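Long-range contacts in multiheme cytochrome cf (PDB 6QVM), which probably reduces extracellular Fe(III), passing electrons along a chain of eleven c-type hemes from the cell's S-layer to insoluble substrates: residues Asn34-Pro42 against Thr72-Gly81; Ile536-Met544 against Ile658-Leu667. One frame throughout, in Å; residues are numbered along the deposited sequence.

Both contacts contain iron ligands, one in interaction 1 and two, for different hemes, in interaction 2, and their centres lie about 64 Å apart on opposite sides of the chain's centre. Interaction 1, near the N-terminus, sets a heme-attachment motif against the return of the chain at 72-81, and its grip is mostly polar: backbone and side-chain hydrogen bonds run from Tyr37 to Gln40. Interaction 2, near the C-terminus, lays the loop 536-544 on the start of helix 661-672; here apolar packing dominates, with two stacked amides near the helix cap. Both are partly buried, with hemes beside their inner residues. The exposed Gln40 edges interaction 1, the glycosylated Tyr541 interaction 2.

Interaction 1: residues Asn34-Pro42 against Thr72-Gly81; sequences NCSYCHQVP and TAQIPLTERG. With HEC (heme c), chain E.
The CXXCH heme-attachment motif, Cys35 to His39, is braced from Tyr37 onward by the chain returning at Ile75-Gly81. Cys35 SG and Cys38 SG are covalently bound to the heme vinyl-derived carbons, and His39 NE2 ligates the iron, whose other axial ligand is the nitrogen of Thr24, probably the amino terminus of the mature chain. The proximal imidazole is fixed in rotation from behind: His39 ND1 donates to Ile75 O at 3.0 Å, nearly straight at 173°, with that oxygen in the ring plane. Ile75 CD1 covers one face of the His39 ring, 3.7 Å from its centroid, and also touches the porphyrin. Its chi1 of 43° turns CG1 between the backbone N and carbonyl carbon, which carries CD1 over the imidazole. The bond to the carbonyl may make the imidazole more electron-rich toward the iron.

Beyond the histidine, Gln40 is gripped twice. Gln40 N donates to Pro76 O at 2.6 Å, almost head-on to the carbonyl, and the extended side chain brings Gln40 NE2 to Leu77 O at 3.1 Å, approaching from above the carbonyl plane. Just before His39 in the chain, Cys38 O accepts from Thr78 N at 2.7 Å, while Thr78 OG1 donates to Tyr37 O at 2.7 Å and accepts from Gly81 N as the N-cap of helix 79-86. One hydroxyl thus joins the motif to the start of that helix.

Arg80 CB sits over the Tyr37 ring, 4.2 Å from its centroid, and CD passes the phenol OH. A water bridges Tyr37 OH and Arg80 NH1; Asp94 also bonds the phenol, and Val93 O and Glu108 hold the guanidinium. A proximal histidine held through ND1 by a backbone carbonyl is a classic feature of c-type cytochromes.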
# COMPACT_ATOMS: atom_id res chain seq x y z
N ASN A 34 -11.23 31.65 9.23
CA ASN A 34 -12.26 31.50 8.21
C ASN A 34 -12.02 30.22 7.41
O ASN A 34 -10.89 29.74 7.29
CB ASN A 34 -12.26 32.70 7.27
CG ASN A 34 -13.04 33.87 7.82
OD1 ASN A 34 -13.39 33.90 9.00
ND2 ASN A 34 -13.33 34.84 6.96
N CYS A 35 -13.11 29.70 6.83
CA CYS A 35 -12.99 28.56 5.92
C CYS A 35 -12.01 28.87 4.81
O CYS A 35 -11.15 28.05 4.47
CB CYS A 35 -14.36 28.22 5.33
SG CYS A 35 -15.71 28.12 6.52
N SER A 36 -12.10 30.08 4.25
CA SER A 36 -11.26 30.48 3.12
C SER A 36 -9.78 30.55 3.48
O SER A 36 -8.95 30.67 2.57
CB SER A 36 -11.73 31.83 2.58
OG SER A 36 -11.40 32.87 3.49
N TYR A 37 -9.44 30.49 4.77
CA TYR A 37 -8.04 30.48 5.17
C TYR A 37 -7.36 29.18 4.78
O TYR A 37 -6.22 29.18 4.31
CB TYR A 37 -7.94 30.73 6.68
CG TYR A 37 -6.54 30.91 7.22
CD1 TYR A 37 -5.84 32.10 7.05
CD2 TYR A 37 -5.91 29.88 7.92
CE1 TYR A 37 -4.56 32.26 7.54
CE2 TYR A 37 -4.62 30.04 8.42
CZ TYR A 37 -3.95 31.23 8.23
OH TYR A 37 -2.68 31.40 8.72
N CYS A 38 -8.06 28.05 4.94
CA CYS A 38 -7.53 26.74 4.61
C CYS A 38 -8.14 26.12 3.37
O CYS A 38 -7.53 25.21 2.80
CB CYS A 38 -7.73 25.77 5.78
SG CYS A 38 -6.96 26.30 7.34
N HIS A 39 -9.31 26.57 2.94
CA HIS A 39 -10.00 26.00 1.79
C HIS A 39 -10.08 27.01 0.66
O HIS A 39 -10.25 28.21 0.90
CB HIS A 39 -11.42 25.54 2.15
CG HIS A 39 -11.45 24.42 3.14
ND1 HIS A 39 -11.35 23.09 2.77
CD2 HIS A 39 -11.58 24.43 4.49
CE1 HIS A 39 -11.42 22.33 3.85
NE2 HIS A 39 -11.56 23.12 4.91
N GLN A 40 -9.96 26.53 -0.57
CA GLN A 40 -10.18 27.37 -1.73
C GLN A 40 -11.67 27.59 -1.95
O GLN A 40 -12.50 26.70 -1.71
CB GLN A 40 -9.55 26.75 -2.98
CG GLN A 40 -8.03 26.69 -2.94
CD GLN A 40 -7.44 25.99 -4.14
OE1 GLN A 40 -7.75 26.33 -5.28
NE2 GLN A 40 -6.59 25.00 -3.90
N VAL A 41 -12.01 28.79 -2.41
CA VAL A 41 -13.40 29.16 -2.67
C VAL A 41 -13.52 29.51 -4.15
O VAL A 41 -12.54 29.95 -4.76
CB VAL A 41 -13.84 30.32 -1.76
CG1 VAL A 41 -13.63 29.96 -0.29
CG2 VAL A 41 -13.08 31.58 -2.11
N PRO A 42 -14.69 29.31 -4.76
CA PRO A 42 -14.83 29.61 -6.19
C PRO A 42 -14.57 31.07 -6.49
O PRO A 42 -14.77 31.95 -5.65
CB PRO A 42 -16.29 29.23 -6.50
CG PRO A 42 -16.65 28.26 -5.43
CD PRO A 42 -15.91 28.72 -4.20
N THR A 72 -13.02 17.72 0.12
CA THR A 72 -11.99 18.61 -0.38
C THR A 72 -11.87 18.57 -1.89
O THR A 72 -11.06 19.32 -2.45
CB THR A 72 -10.63 18.29 0.26
OG1 THR A 72 -10.42 16.87 0.24
CG2 THR A 72 -10.58 18.80 1.69
N ALA A 73 -12.65 17.72 -2.56
CA ALA A 73 -12.77 17.84 -4.01
C ALA A 73 -13.56 19.08 -4.39
O ALA A 73 -13.32 19.69 -5.44
CB ALA A 73 -13.43 16.59 -4.59
N GLN A 74 -14.51 19.48 -3.54
CA GLN A 74 -15.23 20.74 -3.74
C GLN A 74 -14.39 21.92 -3.26
O GLN A 74 -14.28 22.93 -3.95
CB GLN A 74 -16.57 20.71 -3.00
CG GLN A 74 -17.46 19.51 -3.31
CD GLN A 74 -18.59 19.38 -2.30
OE1 GLN A 74 -18.39 18.94 -1.17
NE2 GLN A 74 -19.78 19.79 -2.71
N ILE A 75 -13.82 21.80 -2.07
CA ILE A 75 -13.06 22.89 -1.46
C ILE A 75 -11.63 22.42 -1.20
O ILE A 75 -11.28 22.05 -0.07
CB ILE A 75 -13.74 23.39 -0.18
CG1 ILE A 75 -14.24 22.21 0.67
CG2 ILE A 75 -14.89 24.31 -0.53
CD1 ILE A 75 -14.65 22.62 2.07
N PRO A 76 -10.76 22.41 -2.21
CA PRO A 76 -9.38 21.96 -2.00
C PRO A 76 -8.64 22.91 -1.07
O PRO A 76 -9.01 24.08 -0.88
CB PRO A 76 -8.77 21.97 -3.40
CG PRO A 76 -9.95 22.07 -4.35
CD PRO A 76 -10.98 22.86 -3.60
N LEU A 77 -7.55 22.40 -0.49
CA LEU A 77 -6.83 23.15 0.53
C LEU A 77 -5.98 24.25 -0.10
O LEU A 77 -5.43 24.09 -1.19
CB LEU A 77 -5.94 22.22 1.35
CG LEU A 77 -6.65 21.08 2.08
CD1 LEU A 77 -5.63 20.14 2.71
CD2 LEU A 77 -7.59 21.63 3.14
N THR A 78 -5.89 25.38 0.60
CA THR A 78 -4.91 26.40 0.29
C THR A 78 -3.54 25.96 0.81
O THR A 78 -3.39 24.90 1.43
CB THR A 78 -5.30 27.74 0.91
OG1 THR A 78 -5.32 27.62 2.34
CG2 THR A 78 -6.69 28.16 0.42
N GLU A 79 -2.52 26.78 0.55
CA GLU A 79 -1.20 26.50 1.12
C GLU A 79 -1.29 26.43 2.64
O GLU A 79 -0.70 25.55 3.27
CB GLU A 79 -0.20 27.57 0.71
CG GLU A 79 1.17 27.40 1.35
CD GLU A 79 2.17 28.46 0.91
OE1 GLU A 79 1.75 29.61 0.59
OE2 GLU A 79 3.37 28.15 0.87
N ARG A 80 -2.04 27.35 3.24
CA ARG A 80 -2.20 27.36 4.69
C ARG A 80 -2.88 26.09 5.18
O ARG A 80 -2.54 25.56 6.24
CB ARG A 80 -2.98 28.61 5.13
CG ARG A 80 -2.21 29.90 4.93
CD ARG A 80 -1.08 30.02 5.94
NE ARG A 80 0.00 30.87 5.46
CZ ARG A 80 1.16 31.02 6.10
NH1 ARG A 80 1.36 30.38 7.24
NH2 ARG A 80 2.10 31.81 5.61
N GLY A 81 -3.86 25.59 4.42
CA GLY A 81 -4.51 24.34 4.80
C GLY A 81 -3.57 23.15 4.71
O GLY A 81 -3.55 22.29 5.60
FE HEC E . -12.07 22.39 6.60
CHA HEC E . -11.75 19.13 5.56
CHB HEC E . -15.36 22.37 5.64
CHC HEC E . -12.44 25.58 7.86
CHD HEC E . -8.66 22.56 7.26
NA HEC E . -13.32 21.01 5.77
C1A HEC E . -12.97 19.73 5.38
C2A HEC E . -14.13 19.12 4.76
C3A HEC E . -15.12 20.02 4.77
C4A HEC E . -14.63 21.22 5.41
CMA HEC E . -16.55 19.83 4.22
CAA HEC E . -14.15 17.69 4.17
CBA HEC E . -15.11 16.79 4.96
CGA HEC E . -14.46 16.34 6.24
O1A HEC E . -15.19 16.20 7.26
O2A HEC E . -13.22 16.12 6.24
NB HEC E . -13.60 23.73 6.72
C1B HEC E . -14.90 23.49 6.30
C2B HEC E . -15.70 24.64 6.66
C3B HEC E . -14.89 25.54 7.26
C4B HEC E . -13.56 24.97 7.33
CMB HEC E . -17.20 24.78 6.33
CAB HEC E . -15.29 26.93 7.81
CBB HEC E . -16.33 26.82 8.96
NC HEC E . -10.79 23.80 7.37
C1C HEC E . -11.17 25.04 7.87
C2C HEC E . -9.98 25.70 8.40
C3C HEC E . -8.94 24.84 8.28
C4C HEC E . -9.43 23.65 7.61
CMC HEC E . -10.00 27.08 9.10
CAC HEC E . -7.45 25.06 8.69
CBC HEC E . -7.26 25.38 10.19
ND HEC E . -10.46 21.06 6.43
C1D HEC E . -9.14 21.35 6.78
C2D HEC E . -8.33 20.18 6.55
C3D HEC E . -9.30 19.12 6.01
C4D HEC E . -10.59 19.75 5.98
CMD HEC E . -6.81 20.04 6.79
CAD HEC E . -8.98 17.67 5.61
CBD HEC E . -9.08 16.83 6.89
CGD HEC E . -8.86 15.37 6.58
O1D HEC E . -9.43 14.86 5.58
O2D HEC E . -8.12 14.71 7.36
O HOH W 1 -0.50 29.29 9.04
O HOH W 2 -13.74 25.63 -3.99

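Interaction 2: residues Ile536-Met544 against Ile658-Leu667. With HEC (heme c), chain N; NGA (2-acetamido-2-deoxy-beta-D-galactopyranose), chain C.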
# COMPACT_ATOMS: atom_id res chain seq x y z
N ILE A 536 -17.46 -40.37 17.50
CA ILE A 536 -16.25 -39.78 16.94
C ILE A 536 -15.79 -38.67 17.89
O ILE A 536 -16.58 -37.77 18.19
CB ILE A 536 -16.48 -39.26 15.51
CG1 ILE A 536 -17.66 -38.29 15.43
CG2 ILE A 536 -16.72 -40.42 14.55
CD1 ILE A 536 -18.10 -37.99 14.01
N PRO A 537 -14.56 -38.73 18.39
CA PRO A 537 -14.19 -37.90 19.54
C PRO A 537 -14.21 -36.42 19.23
O PRO A 537 -14.23 -36.00 18.07
CB PRO A 537 -12.77 -38.37 19.88
CG PRO A 537 -12.62 -39.70 19.20
CD PRO A 537 -13.44 -39.57 17.95
N GLU A 538 -14.21 -35.62 20.30
CA GLU A 538 -14.22 -34.17 20.17
C GLU A 538 -13.06 -33.67 19.31
O GLU A 538 -13.17 -32.63 18.65
CB GLU A 538 -14.16 -33.52 21.55
N LYS A 539 -11.94 -34.40 19.31
CA LYS A 539 -10.75 -33.96 18.60
C LYS A 539 -10.02 -35.20 18.09
O LYS A 539 -9.59 -36.04 18.89
CB LYS A 539 -9.85 -33.13 19.52
CG LYS A 539 -9.14 -31.96 18.85
CD LYS A 539 -7.89 -32.41 18.13
CE LYS A 539 -7.22 -31.25 17.41
NZ LYS A 539 -6.79 -30.18 18.34
N VAL A 540 -9.91 -35.33 16.77
CA VAL A 540 -9.16 -36.40 16.14
C VAL A 540 -7.90 -35.77 15.58
O VAL A 540 -7.94 -35.07 14.56
CB VAL A 540 -9.97 -37.12 15.06
CG1 VAL A 540 -9.16 -38.26 14.45
CG2 VAL A 540 -11.29 -37.64 15.63
N TYR A 541 -6.77 -36.01 16.24
CA TYR A 541 -5.53 -35.35 15.87
C TYR A 541 -5.08 -35.80 14.48
O TYR A 541 -5.11 -36.99 14.15
CB TYR A 541 -4.44 -35.63 16.91
CG TYR A 541 -4.69 -35.00 18.28
CD1 TYR A 541 -4.39 -33.66 18.52
CD2 TYR A 541 -5.22 -35.74 19.33
CE1 TYR A 541 -4.62 -33.08 19.77
CE2 TYR A 541 -5.45 -35.17 20.58
CZ TYR A 541 -5.15 -33.84 20.79
OH TYR A 541 -5.38 -33.28 22.04
N ASN A 542 -4.69 -34.83 13.66
CA ASN A 542 -4.38 -35.04 12.25
C ASN A 542 -2.96 -35.58 12.09
O ASN A 542 -2.01 -34.89 12.47
CB ASN A 542 -4.56 -33.73 11.50
CG ASN A 542 -4.32 -33.84 9.99
OD1 ASN A 542 -3.69 -34.78 9.50
ND2 ASN A 542 -4.82 -32.85 9.26
N PRO A 543 -2.77 -36.77 11.52
CA PRO A 543 -1.40 -37.31 11.37
C PRO A 543 -0.48 -36.42 10.55
O PRO A 543 0.74 -36.48 10.73
CB PRO A 543 -1.63 -38.67 10.70
CG PRO A 543 -3.03 -39.03 11.05
CD PRO A 543 -3.79 -37.73 11.05
N MET A 544 -1.03 -35.61 9.63
CA MET A 544 -0.24 -34.64 8.89
C MET A 544 -0.47 -33.22 9.39
O MET A 544 -0.28 -32.26 8.65
CB MET A 544 -0.54 -34.75 7.39
CG MET A 544 0.14 -35.94 6.73
SD MET A 544 -0.20 -36.14 4.98
CE MET A 544 -1.55 -37.30 5.03
N ILE A 658 -7.06 -36.42 2.54
CA ILE A 658 -5.70 -36.00 2.85
C ILE A 658 -5.69 -34.97 3.98
O ILE A 658 -4.79 -34.97 4.82
CB ILE A 658 -5.00 -35.47 1.59
CG1 ILE A 658 -4.83 -36.60 0.57
CG2 ILE A 658 -3.66 -34.86 1.93
CD1 ILE A 658 -3.83 -37.65 1.00
N HIS A 659 -6.70 -34.10 4.03
CA HIS A 659 -6.77 -33.09 5.09
C HIS A 659 -6.77 -33.69 6.49
O HIS A 659 -6.51 -32.97 7.46
CB HIS A 659 -8.01 -32.22 4.90
CG HIS A 659 -7.91 -31.27 3.74
ND1 HIS A 659 -8.98 -30.53 3.27
CD2 HIS A 659 -6.86 -30.94 2.94
CE1 HIS A 659 -8.59 -29.79 2.25
NE2 HIS A 659 -7.31 -30.02 2.03
N ASN A 660 -7.08 -34.99 6.63
CA ASN A 660 -7.03 -35.68 7.91
C ASN A 660 -7.26 -37.17 7.68
O ASN A 660 -8.41 -37.63 7.71
CB ASN A 660 -8.05 -35.13 8.90
CG ASN A 660 -7.74 -35.53 10.34
OD1 ASN A 660 -7.08 -36.53 10.59
ND2 ASN A 660 -8.22 -34.73 11.29
N THR A 661 -6.18 -37.93 7.46
CA THR A 661 -6.33 -39.34 7.09
C THR A 661 -7.04 -40.12 8.19
O THR A 661 -7.83 -41.03 7.90
CB THR A 661 -4.97 -39.96 6.79
OG1 THR A 661 -4.08 -39.70 7.89
CG2 THR A 661 -4.39 -39.38 5.51
N ALA A 662 -6.79 -39.78 9.45
CA ALA A 662 -7.35 -40.54 10.56
C ALA A 662 -8.82 -40.20 10.80
O ALA A 662 -9.63 -41.09 11.07
CB ALA A 662 -6.53 -40.30 11.83
N LEU A 663 -9.17 -38.92 10.72
CA LEU A 663 -10.59 -38.56 10.77
C LEU A 663 -11.35 -39.15 9.59
O LEU A 663 -12.53 -39.46 9.71
CB LEU A 663 -10.76 -37.04 10.82
CG LEU A 663 -12.21 -36.55 10.95
CD1 LEU A 663 -12.83 -37.13 12.20
CD2 LEU A 663 -12.27 -35.03 10.97
N THR A 664 -10.67 -39.34 8.46
CA THR A 664 -11.33 -39.83 7.25
C THR A 664 -11.74 -41.29 7.39
O THR A 664 -12.86 -41.67 7.05
CB THR A 664 -10.43 -39.62 6.04
OG1 THR A 664 -10.42 -38.24 5.68
CG2 THR A 664 -10.90 -40.46 4.86
N GLU A 665 -10.83 -42.13 7.90
CA GLU A 665 -11.17 -43.54 8.04
C GLU A 665 -12.15 -43.76 9.19
O GLU A 665 -13.05 -44.60 9.08
CB GLU A 665 -9.90 -44.36 8.23
CG GLU A 665 -9.05 -44.44 6.96
CD GLU A 665 -7.93 -45.45 7.05
OE1 GLU A 665 -7.17 -45.42 8.05
OE2 GLU A 665 -7.80 -46.29 6.13
N LEU A 666 -12.01 -43.00 10.27
CA LEU A 666 -13.00 -43.05 11.34
C LEU A 666 -14.35 -42.53 10.89
O LEU A 666 -15.37 -42.85 11.51
CB LEU A 666 -12.50 -42.25 12.56
CG LEU A 666 -13.23 -42.43 13.90
CD1 LEU A 666 -12.58 -43.52 14.75
CD2 LEU A 666 -13.29 -41.11 14.65
N LEU A 667 -14.38 -41.72 9.82
CA LEU A 667 -15.66 -41.26 9.29
C LEU A 667 -16.27 -42.29 8.34
O LEU A 667 -17.48 -42.50 8.35
CB LEU A 667 -15.49 -39.92 8.57
CG LEU A 667 -15.49 -38.65 9.43
CD1 LEU A 667 -15.68 -37.41 8.57
CD2 LEU A 667 -16.55 -38.73 10.52
FE HEC N . -6.17 -28.81 1.06
CHA HEC N . -8.04 -29.90 -1.58
CHB HEC N . -8.38 -26.13 1.47
CHC HEC N . -4.59 -27.93 3.93
CHD HEC N . -3.73 -31.20 0.43
NA HEC N . -7.87 -28.13 0.14
C1A HEC N . -8.46 -28.74 -0.95
C2A HEC N . -9.61 -27.95 -1.33
C3A HEC N . -9.71 -26.91 -0.49
C4A HEC N . -8.61 -27.01 0.44
CMA HEC N . -10.79 -25.82 -0.54
CAA HEC N . -10.57 -28.27 -2.49
CBA HEC N . -9.85 -27.80 -3.74
CGA HEC N . -10.46 -28.47 -4.94
O1A HEC N . -9.69 -29.05 -5.74
O2A HEC N . -11.71 -28.41 -5.09
NB HEC N . -6.43 -27.29 2.43
C1B HEC N . -7.45 -26.36 2.46
C2B HEC N . -7.39 -25.66 3.73
C3B HEC N . -6.33 -26.14 4.41
C4B HEC N . -5.71 -27.18 3.60
CMB HEC N . -8.35 -24.52 4.14
CAB HEC N . -5.84 -25.71 5.82
CBB HEC N . -6.91 -25.99 6.90
NC HEC N . -4.47 -29.43 1.97
C1C HEC N . -4.01 -28.92 3.17
C2C HEC N . -2.79 -29.63 3.53
C3C HEC N . -2.56 -30.57 2.59
C4C HEC N . -3.60 -30.44 1.58
CMC HEC N . -1.99 -29.39 4.83
CAC HEC N . -1.38 -31.58 2.53
CBC HEC N . -1.43 -32.56 3.72
ND HEC N . -5.91 -30.32 -0.36
C1D HEC N . -4.82 -31.19 -0.41
C2D HEC N . -5.02 -32.10 -1.51
C3D HEC N . -6.36 -31.70 -2.15
C4D HEC N . -6.85 -30.59 -1.36
CMD HEC N . -4.08 -33.23 -1.96
CAD HEC N . -7.03 -32.37 -3.37
CBD HEC N . -7.15 -31.34 -4.49
CGD HEC N . -6.57 -31.87 -5.77
O1D HEC N . -5.76 -31.14 -6.41
O2D HEC N . -6.91 -33.03 -6.16
C1 NGA C . -5.55 -33.04 23.38
C2 NGA C . -5.09 -32.22 24.60
C3 NGA C . -5.67 -32.68 25.94
C4 NGA C . -7.13 -33.11 25.80
C5 NGA C . -7.31 -34.01 24.59
C6 NGA C . -8.75 -34.47 24.44
C7 NGA C . -2.88 -31.45 23.95
C8 NGA C . -1.53 -31.14 24.51
N2 NGA C . -3.65 -32.27 24.67
O3 NGA C . -5.56 -31.68 26.95
O4 NGA C . -7.94 -31.97 25.66
O5 NGA C . -6.93 -33.31 23.43
O6 NGA C . -9.00 -34.74 23.08
O7 NGA C . -3.24 -30.95 22.89
O HOH W 3 -3.90 -36.23 7.00
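Asn660 and Asn542 lay their amides flat against each other where the loop 536-544 meets the N-terminus of helix 661-672, and Asn660 is the N-cap of that helix. Along the Asn660 side chain, CB faces the Asn542 amide and CG lies 3.8 Å from Asn542 CG; the two amide planes are only 8° apart and the side chains run past each other in opposite directions. With chi1 at -163°, CG stands anti to the backbone N, and the amide reaches across to the loop. Asn660 OD1 accepts the capping bond from Leu663 N at 3.2 Å, the donor well above the carbonyl plane, while Asn542 CA and Pro543 CD brush the same oxygen. At the other branch Asn660 ND2 makes a weak bond of 3.3 Å to Val540 O, but its stronger partner is Val522 O, by a hydrogen bond that joins cap and loop to helix 519-524.

Asn542 OD1 turns back to Met544 N, closing an Asx turn, and also takes a hydrogen from a water that donates to Ile658 O and accepts from Thr661 N. Asn542 ND2 donates to Phe523 O.

Along the helix the packing is apolar. Val540 drops CG2 onto Leu663 CD1 at 3.8 Å, with CG1 over the first turn; farther on, Leu666 CD2 meets Ile536 CG2 at 3.5 Å, and the same methyl also touches Pro537 CD. The CA–CB bond of Tyr541 is directed away from the helix, and its OH is covalently joined to C1 of an N-acetylgalactosamine.

The same junction serves two hemes: His659 NE2 and His553 NE2 both bind one iron, and Met544 SD binds the iron of another, shared with His599. Met544 CE rests 3.6 Å from Thr661 CG2.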